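Local coordinates for protein RNA-dependent RNA Polymerase (Bombyx mori cytoplasmic polyhedrosis virus, PDB 6TZ0) that synthesises RNA on an RNA template, transcribing the segmented double-stranded viral genome into plus strands and probably also making the complementary minus strands during replication, at residues 1167-1172 against 1176-1181; 1139-1144 against 1182-1187; 874-879 against 1015-1020. One frame throughout, in Å; residues are numbered along the deposited sequence.

Contact 1. Residues 1167-1172 against 1176-1181; sequences SYYVST and ALYNIF
Tyr1178 reaches out from helix 1174-1188 and meets two consecutive tyrosines, Tyr1168 and Tyr1169, in the loop that leads into that same helix. The motif on the loop side is an inverse gamma turn centred on Tyr1169. The carbonyl of Tyr1168 and the ring of Tyr1169 both meet the helix side chain. All of this lies in the C-terminal region of the polymerase, away from its nucleotide and metal sites.

The side chain of Tyr1178 leaves the helix with CG anti to the carbonyl carbon (chi1 -62°), and its CB already points at the loop. Farther out, CD2 sits 3.9 Å from CE1 of Tyr1169. The next atom, CE2, lies above one face of the Tyr1169 ring, displaced toward the rim, and is 3.9 Å from CB of Tyr1168. The two rings thus form an edge-to-face (T-shaped) pair, the edge of Tyr1178 directed at the face of Tyr1169, with centroids 5.5 Å apart and planes at 67°. CZ comes next, 3.9 Å from O of Tyr1168.

Tyrosine suits this position because its flat apolar body spans from helix to loop and is long enough to carry its hydroxyl to the loop backbone. Met1200 and Leu1202 of strand 1196-1202 and Ile1207 of helix 1204-1211 also touch Tyr1178, so its ring has apolar company beyond the loop. Tyr1168 points its CB toward the helix, touching CE2 and OH of Tyr1178, while its ring leads away. At the far end of the Tyr1178 side chain, OH donates a hydrogen bond of 3.0 Å to O of Tyr1168; that oxygen lies near the plane of the Tyr1178 ring, whereas the hydroxyl stands 52° out of the carbonyl plane.

Contact 2. Residues 1139-1144 against 1182-1187; sequences YHYVLS and SYLHIL
A short strand, 1141-1142, which pairs antiparallel with strand 867-868, packs here against helix 1174-1188 through a leucine that touches two tyrosines. Leu1184 projects from the helix, and its two methyl groups divide the work.

CD1 stands over the middle of the Tyr1141 ring, 3.8 Å from the centroid and only 3° off the ring normal. This is a CH-pi contact, in which the methyl is almost equally far from all six ring carbons. CD2 turns to the root of the same side chain, 3.7 Å from CB of Tyr1141, and also meets Tyr1139, whose CE2 is 4.2 Å away. It approaches that second ring at its edge, near the ring plane. One leucine therefore touches a face with one branch and an edge with the other; its forked end suits this, since the two methyls point to different partners.

The first torsion of Tyr1141 (chi1 63°) places CG between the backbone N and the carbonyl carbon and brings the ring to the leucine's side, while chi2 near -88° helps turn its face to CD1. The polar tip of Tyr1139 is satisfied outside the contact, since OH is hydrogen-bonded to the hydroxyl of Tyr1022.

Around this buried contact, Arg1080 makes a cation-pi interaction with the Tyr1141 ring, and Tyr870 touches both Tyr1139 and Leu1184. Backbone hydrogen bonds of His1140 with Ala869 and of Val1142 with Arg867 tie the segment to strand 867-868 and the residue after it, while helix 1054-1062 and strand 1162-1163 pack on other residues of helix 1174-1188.

Contact 3. Residues 874-879 against 1015-1020; sequences LLYDVS and PADALH
With chi1 near -66°, Tyr876 sets CG anti to its carbonyl carbon and extends its ring from helix 873-878 toward Asp1017. The aspartate has chi1 64°, which puts CG between backbone N and carbonyl carbon and turns the carboxylate to meet the phenol. Tyr876 OH donates a hydrogen bond to OD2 of Asp1017, 2.7 Å long. The ring and carboxylate planes are 84° apart, and the hydroxyl reaches OD2 from above the carboxylate plane. A tyrosine suits the site because its apolar ring can be buried while its hydroxyl reaches a carboxylate.

The same OD2 forms a salt bridge with Arg872, which probably favours the ionised carboxylate in this buried setting. Nearby, the His1020 ring runs nearly parallel to that of Tyr876 but is slid well aside, with little overlap; the closest approach is His1020 CB to Tyr876 CD2, 4.3 Å. His1020 ND1 turns back to O of Asp1017 (3.2 Å), which helps orient the imidazole, although ND1 stands above the carbonyl plane.

The contact thus joins helix 873-878 to the loop preceding strand 1022-1027. Helix 894-899 packs against Leu875 and Val878, and helix 1204-1211 against Ala1016 and Leu1019.

Overall arrangement
Followed from the N terminus, the first of these segments that the chain reaches is on helix 873-878, and contact 3 closes a long loop of 135 intervening residues at the segment before strand 1022-1027. Contact 2 opens later, at 1139-1144, and closes on the second half of helix 1174-1188. Contact 1 falls within that span, closing the short turn between 1167-1172 and the first half of the same helix. Contacts 1 and 2 touch through Ile1180 and Phe1181, and join a loop and a strand to their shared helix. Contact 3 joins helix 873-878 to a loop that packs on helix 1174-1188, where Leu1019 meets Leu1177 and Phe1181; Leu1019 also meets Tyr1139.

Contact 1. Residues 1167-1172 against 1176-1181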
# COMPACT_ATOMS: atom_id res chain seq x y z
N SER A 1167 -33.46 3.55 -46.48
CA SER A 1167 -34.64 4.35 -46.19
C SER A 1167 -34.86 4.57 -44.70
O SER A 1167 -35.78 5.30 -44.32
CB SER A 1167 -35.88 3.70 -46.80
OG SER A 1167 -36.18 2.46 -46.18
N TYR A 1168 -34.05 3.95 -43.83
CA TYR A 1168 -34.17 4.16 -42.40
C TYR A 1168 -33.30 5.30 -41.89
O TYR A 1168 -33.53 5.78 -40.78
CB TYR A 1168 -33.79 2.89 -41.63
CG TYR A 1168 -34.70 1.72 -41.88
CD1 TYR A 1168 -36.03 1.76 -41.48
CD2 TYR A 1168 -34.21 0.54 -42.42
CE1 TYR A 1168 -36.86 0.68 -41.68
CE2 TYR A 1168 -35.04 -0.55 -42.61
CZ TYR A 1168 -36.36 -0.47 -42.24
OH TYR A 1168 -37.18 -1.55 -42.43
N TYR A 1169 -32.32 5.73 -42.67
CA TYR A 1169 -31.41 6.80 -42.27
C TYR A 1169 -32.15 8.13 -42.40
O TYR A 1169 -32.12 8.79 -43.44
CB TYR A 1169 -30.15 6.77 -43.12
CG TYR A 1169 -29.29 5.56 -42.84
CD1 TYR A 1169 -28.37 5.56 -41.81
CD2 TYR A 1169 -29.43 4.40 -43.60
CE1 TYR A 1169 -27.59 4.46 -41.55
CE2 TYR A 1169 -28.66 3.29 -43.34
CZ TYR A 1169 -27.74 3.33 -42.32
OH TYR A 1169 -26.97 2.22 -42.06
N VAL A 1170 -32.82 8.52 -41.32
CA VAL A 1170 -33.65 9.71 -41.29
C VAL A 1170 -33.13 10.76 -40.33
O VAL A 1170 -33.78 11.80 -40.15
CB VAL A 1170 -35.11 9.37 -40.95
CG1 VAL A 1170 -35.68 8.41 -41.98
CG2 VAL A 1170 -35.20 8.77 -39.56
N SER A 1171 -31.98 10.53 -39.71
CA SER A 1171 -31.40 11.51 -38.81
C SER A 1171 -29.89 11.35 -38.81
O SER A 1171 -29.35 10.32 -39.22
CB SER A 1171 -31.95 11.36 -37.39
OG SER A 1171 -31.33 12.28 -36.51
N THR A 1172 -29.21 12.40 -38.34
CA THR A 1172 -27.75 12.43 -38.31
C THR A 1172 -27.15 11.46 -37.30
O THR A 1172 -25.96 11.16 -37.39
CB THR A 1172 -27.27 13.85 -38.02
OG1 THR A 1172 -25.84 13.89 -38.08
CG2 THR A 1172 -27.73 14.30 -36.64
N ALA A 1176 -24.61 5.63 -36.17
CA ALA A 1176 -23.98 5.07 -34.99
C ALA A 1176 -24.94 4.25 -34.14
O ALA A 1176 -24.55 3.23 -33.56
CB ALA A 1176 -23.39 6.20 -34.14
N LEU A 1177 -26.20 4.69 -34.09
CA LEU A 1177 -27.25 4.00 -33.35
C LEU A 1177 -27.52 2.62 -33.92
O LEU A 1177 -27.66 1.65 -33.18
CB LEU A 1177 -28.53 4.82 -33.36
CG LEU A 1177 -29.75 4.18 -32.69
CD1 LEU A 1177 -29.55 4.10 -31.19
CD2 LEU A 1177 -31.01 4.96 -33.02
N TYR A 1178 -27.58 2.51 -35.25
CA TYR A 1178 -27.80 1.22 -35.89
C TYR A 1178 -26.55 0.35 -35.82
O TYR A 1178 -26.66 -0.88 -35.76
CB TYR A 1178 -28.22 1.42 -37.34
CG TYR A 1178 -29.52 2.18 -37.57
CD1 TYR A 1178 -30.47 2.31 -36.56
CD2 TYR A 1178 -29.76 2.81 -38.78
CE1 TYR A 1178 -31.63 3.02 -36.78
CE2 TYR A 1178 -30.92 3.52 -39.00
CZ TYR A 1178 -31.85 3.62 -37.99
OH TYR A 1178 -33.01 4.32 -38.20
N ASN A 1179 -25.37 0.98 -35.82
CA ASN A 1179 -24.13 0.23 -35.61
C ASN A 1179 -24.09 -0.39 -34.22
O ASN A 1179 -23.62 -1.52 -34.05
CB ASN A 1179 -22.92 1.13 -35.82
CG ASN A 1179 -22.70 1.49 -37.26
OD1 ASN A 1179 -22.90 0.67 -38.15
ND2 ASN A 1179 -22.25 2.71 -37.50
N ILE A 1180 -24.57 0.34 -33.22
CA ILE A 1180 -24.65 -0.19 -31.86
C ILE A 1180 -25.66 -1.34 -31.79
O ILE A 1180 -25.40 -2.36 -31.13
CB ILE A 1180 -24.98 0.94 -30.87
CG1 ILE A 1180 -23.74 1.81 -30.67
CG2 ILE A 1180 -25.52 0.43 -29.56
CD1 ILE A 1180 -23.98 3.04 -29.88
N PHE A 1181 -26.80 -1.19 -32.48
CA PHE A 1181 -27.80 -2.26 -32.57
C PHE A 1181 -27.19 -3.54 -33.12
O PHE A 1181 -27.28 -4.61 -32.50
CB PHE A 1181 -28.96 -1.84 -33.48
CG PHE A 1181 -29.90 -0.85 -32.88
CD1 PHE A 1181 -29.81 -0.48 -31.55
CD2 PHE A 1181 -30.92 -0.33 -33.65
CE1 PHE A 1181 -30.70 0.42 -31.02
CE2 PHE A 1181 -31.81 0.56 -33.12
CZ PHE A 1181 -31.71 0.93 -31.80

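Contact 2. Residues 1139-1144 against 1182-1187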
# COMPACT_ATOMS: atom_id res chain seq x y z
N TYR A 1139 -28.94 5.26 -25.45
CA TYR A 1139 -29.21 3.82 -25.42
C TYR A 1139 -28.64 3.10 -24.21
O TYR A 1139 -29.29 2.16 -23.72
CB TYR A 1139 -28.69 3.19 -26.72
CG TYR A 1139 -29.34 1.87 -26.97
CD1 TYR A 1139 -30.69 1.81 -27.28
CD2 TYR A 1139 -28.62 0.69 -26.92
CE1 TYR A 1139 -31.30 0.62 -27.51
CE2 TYR A 1139 -29.23 -0.51 -27.15
CZ TYR A 1139 -30.58 -0.54 -27.45
OH TYR A 1139 -31.20 -1.73 -27.68
N HIS A 1140 -27.46 3.50 -23.71
CA HIS A 1140 -26.93 3.13 -22.39
C HIS A 1140 -26.72 1.62 -22.23
O HIS A 1140 -27.44 0.93 -21.51
CB HIS A 1140 -27.83 3.65 -21.26
CG HIS A 1140 -27.83 5.14 -21.12
ND1 HIS A 1140 -28.70 5.95 -21.82
CD2 HIS A 1140 -27.08 5.96 -20.36
CE1 HIS A 1140 -28.48 7.21 -21.49
NE2 HIS A 1140 -27.50 7.25 -20.61
N TYR A 1141 -25.72 1.11 -22.93
CA TYR A 1141 -25.22 -0.23 -22.66
C TYR A 1141 -23.92 -0.17 -21.86
O TYR A 1141 -23.26 0.86 -21.79
CB TYR A 1141 -25.01 -1.02 -23.96
CG TYR A 1141 -23.98 -0.45 -24.91
CD1 TYR A 1141 -24.34 0.49 -25.86
CD2 TYR A 1141 -22.67 -0.90 -24.90
CE1 TYR A 1141 -23.41 0.99 -26.74
CE2 TYR A 1141 -21.74 -0.40 -25.77
CZ TYR A 1141 -22.11 0.54 -26.69
OH TYR A 1141 -21.19 1.04 -27.57
N VAL A 1142 -23.56 -1.30 -21.25
CA VAL A 1142 -22.35 -1.43 -20.43
C VAL A 1142 -21.64 -2.73 -20.81
O VAL A 1142 -22.23 -3.81 -20.73
CB VAL A 1142 -22.66 -1.42 -18.92
CG1 VAL A 1142 -21.40 -1.71 -18.13
CG2 VAL A 1142 -23.23 -0.09 -18.47
N LEU A 1143 -20.38 -2.62 -21.23
CA LEU A 1143 -19.46 -3.75 -21.33
C LEU A 1143 -18.30 -3.55 -20.37
O LEU A 1143 -18.28 -2.62 -19.57
CB LEU A 1143 -18.94 -3.96 -22.76
CG LEU A 1143 -19.78 -4.72 -23.79
CD1 LEU A 1143 -20.29 -6.02 -23.21
CD2 LEU A 1143 -20.88 -3.91 -24.37
N SER A 1144 -17.30 -4.42 -20.47
CA SER A 1144 -16.14 -4.39 -19.60
C SER A 1144 -14.89 -4.76 -20.38
O SER A 1144 -14.97 -5.53 -21.34
CB SER A 1144 -16.32 -5.35 -18.41
OG SER A 1144 -15.19 -5.35 -17.57
N SER A 1182 -26.52 -3.43 -34.27
CA SER A 1182 -25.90 -4.59 -34.90
C SER A 1182 -24.77 -5.17 -34.06
O SER A 1182 -24.66 -6.39 -33.93
CB SER A 1182 -25.40 -4.19 -36.28
OG SER A 1182 -24.40 -3.21 -36.18
N TYR A 1183 -23.97 -4.31 -33.43
CA TYR A 1183 -22.81 -4.77 -32.65
C TYR A 1183 -23.23 -5.54 -31.41
O TYR A 1183 -22.71 -6.63 -31.14
CB TYR A 1183 -21.97 -3.55 -32.28
CG TYR A 1183 -20.77 -3.83 -31.41
CD1 TYR A 1183 -19.66 -4.48 -31.92
CD2 TYR A 1183 -20.73 -3.40 -30.09
CE1 TYR A 1183 -18.56 -4.72 -31.13
CE2 TYR A 1183 -19.64 -3.63 -29.30
CZ TYR A 1183 -18.56 -4.29 -29.83
OH TYR A 1183 -17.46 -4.53 -29.04
N LEU A 1184 -24.19 -4.99 -30.66
CA LEU A 1184 -24.67 -5.66 -29.46
C LEU A 1184 -25.44 -6.92 -29.79
O LEU A 1184 -25.37 -7.90 -29.03
CB LEU A 1184 -25.52 -4.70 -28.63
CG LEU A 1184 -24.86 -3.82 -27.57
CD1 LEU A 1184 -23.86 -2.84 -28.13
CD2 LEU A 1184 -25.94 -3.06 -26.89
N HIS A 1185 -26.17 -6.96 -30.92
CA HIS A 1185 -26.84 -8.20 -31.29
C HIS A 1185 -25.85 -9.28 -31.71
O HIS A 1185 -26.07 -10.46 -31.42
CB HIS A 1185 -27.83 -7.95 -32.41
CG HIS A 1185 -28.58 -9.18 -32.84
ND1 HIS A 1185 -28.13 -10.01 -33.84
CD2 HIS A 1185 -29.72 -9.74 -32.37
CE1 HIS A 1185 -28.97 -11.01 -33.99
NE2 HIS A 1185 -29.94 -10.87 -33.11
N ILE A 1186 -24.77 -8.90 -32.39
CA ILE A 1186 -23.82 -9.91 -32.83
C ILE A 1186 -23.01 -10.45 -31.65
O ILE A 1186 -22.79 -11.66 -31.56
CB ILE A 1186 -22.93 -9.34 -33.96
CG1 ILE A 1186 -23.78 -9.19 -35.22
CG2 ILE A 1186 -21.77 -10.25 -34.26
CD1 ILE A 1186 -23.16 -8.33 -36.27
N LEU A 1187 -22.63 -9.59 -30.70
CA LEU A 1187 -21.97 -10.09 -29.50
C LEU A 1187 -22.91 -10.89 -28.61
O LEU A 1187 -22.47 -11.80 -27.90
CB LEU A 1187 -21.37 -8.96 -28.67
CG LEU A 1187 -20.11 -8.24 -29.10
CD1 LEU A 1187 -19.87 -7.13 -28.11
CD2 LEU A 1187 -18.93 -9.18 -29.13

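Contact 3. Residues 874-879 against 1015-1020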
# COMPACT_ATOMS: atom_id res chain seq x y z
N LEU A 874 -35.07 -7.73 -23.17
CA LEU A 874 -35.56 -9.09 -23.00
C LEU A 874 -37.06 -9.11 -22.73
O LEU A 874 -37.75 -10.07 -23.11
CB LEU A 874 -34.80 -9.79 -21.88
CG LEU A 874 -35.05 -11.28 -21.68
CD1 LEU A 874 -34.59 -12.06 -22.90
CD2 LEU A 874 -34.37 -11.78 -20.43
N LEU A 875 -37.59 -8.06 -22.09
CA LEU A 875 -39.03 -7.93 -21.87
C LEU A 875 -39.80 -7.88 -23.18
O LEU A 875 -40.91 -8.40 -23.26
CB LEU A 875 -39.33 -6.66 -21.07
CG LEU A 875 -38.77 -6.46 -19.67
CD1 LEU A 875 -39.11 -5.05 -19.19
CD2 LEU A 875 -39.31 -7.49 -18.72
N TYR A 876 -39.21 -7.26 -24.20
CA TYR A 876 -39.84 -7.16 -25.50
C TYR A 876 -39.52 -8.35 -26.39
O TYR A 876 -40.33 -8.71 -27.24
CB TYR A 876 -39.38 -5.86 -26.17
CG TYR A 876 -39.88 -4.63 -25.46
CD1 TYR A 876 -41.13 -4.11 -25.74
CD2 TYR A 876 -39.10 -4.01 -24.50
CE1 TYR A 876 -41.59 -2.99 -25.09
CE2 TYR A 876 -39.56 -2.89 -23.84
CZ TYR A 876 -40.81 -2.38 -24.14
OH TYR A 876 -41.28 -1.27 -23.50
N ASP A 877 -38.35 -8.97 -26.19
CA ASP A 877 -37.99 -10.17 -26.93
C ASP A 877 -38.89 -11.34 -26.54
O ASP A 877 -39.25 -12.16 -27.39
CB ASP A 877 -36.52 -10.50 -26.69
CG ASP A 877 -35.96 -11.49 -27.69
OD1 ASP A 877 -36.68 -11.86 -28.64
OD2 ASP A 877 -34.80 -11.90 -27.53
N VAL A 878 -39.26 -11.43 -25.26
CA VAL A 878 -40.21 -12.47 -24.85
C VAL A 878 -41.60 -12.18 -25.42
O VAL A 878 -42.35 -13.11 -25.77
CB VAL A 878 -40.20 -12.59 -23.31
CG1 VAL A 878 -41.28 -13.51 -22.79
CG2 VAL A 878 -38.87 -13.12 -22.85
N SER A 879 -41.94 -10.91 -25.63
CA SER A 879 -43.23 -10.49 -26.16
C SER A 879 -43.35 -10.62 -27.68
O SER A 879 -44.27 -10.02 -28.24
CB SER A 879 -43.52 -9.05 -25.75
OG SER A 879 -43.59 -8.93 -24.34
N PRO A 1015 -41.91 6.41 -23.19
CA PRO A 1015 -41.88 6.66 -24.64
C PRO A 1015 -40.53 6.37 -25.28
O PRO A 1015 -40.48 6.20 -26.50
CB PRO A 1015 -42.24 8.14 -24.75
CG PRO A 1015 -43.01 8.43 -23.53
CD PRO A 1015 -42.38 7.60 -22.46
N ALA A 1016 -39.46 6.29 -24.50
CA ALA A 1016 -38.11 6.19 -25.03
C ALA A 1016 -37.65 4.77 -25.29
O ALA A 1016 -36.65 4.58 -25.99
CB ALA A 1016 -37.12 6.86 -24.06
N ASP A 1017 -38.35 3.75 -24.78
CA ASP A 1017 -37.92 2.38 -25.01
C ASP A 1017 -38.55 1.77 -26.26
O ASP A 1017 -38.67 0.55 -26.36
CB ASP A 1017 -38.15 1.51 -23.77
CG ASP A 1017 -39.61 1.35 -23.38
OD1 ASP A 1017 -40.52 1.88 -24.03
OD2 ASP A 1017 -39.86 0.66 -22.36
N ALA A 1018 -38.98 2.62 -27.21
CA ALA A 1018 -39.30 2.15 -28.55
C ALA A 1018 -38.04 1.80 -29.33
O ALA A 1018 -38.13 1.12 -30.35
CB ALA A 1018 -40.10 3.21 -29.30
N LEU A 1019 -36.87 2.25 -28.85
CA LEU A 1019 -35.60 1.93 -29.48
C LEU A 1019 -35.21 0.47 -29.31
O LEU A 1019 -34.28 0.02 -29.98
CB LEU A 1019 -34.49 2.81 -28.92
CG LEU A 1019 -34.56 4.30 -29.24
CD1 LEU A 1019 -33.44 5.05 -28.57
CD2 LEU A 1019 -34.53 4.53 -30.74
N HIS A 1020 -35.87 -0.28 -28.43
CA HIS A 1020 -35.58 -1.70 -28.33
C HIS A 1020 -36.22 -2.51 -29.46
O HIS A 1020 -35.86 -3.67 -29.63
CB HIS A 1020 -36.06 -2.28 -27.00
CG HIS A 1020 -35.39 -1.69 -25.80
ND1 HIS A 1020 -35.97 -0.69 -25.05
CD2 HIS A 1020 -34.19 -1.93 -25.24
CE1 HIS A 1020 -35.16 -0.35 -24.07
NE2 HIS A 1020 -34.07 -1.09 -24.16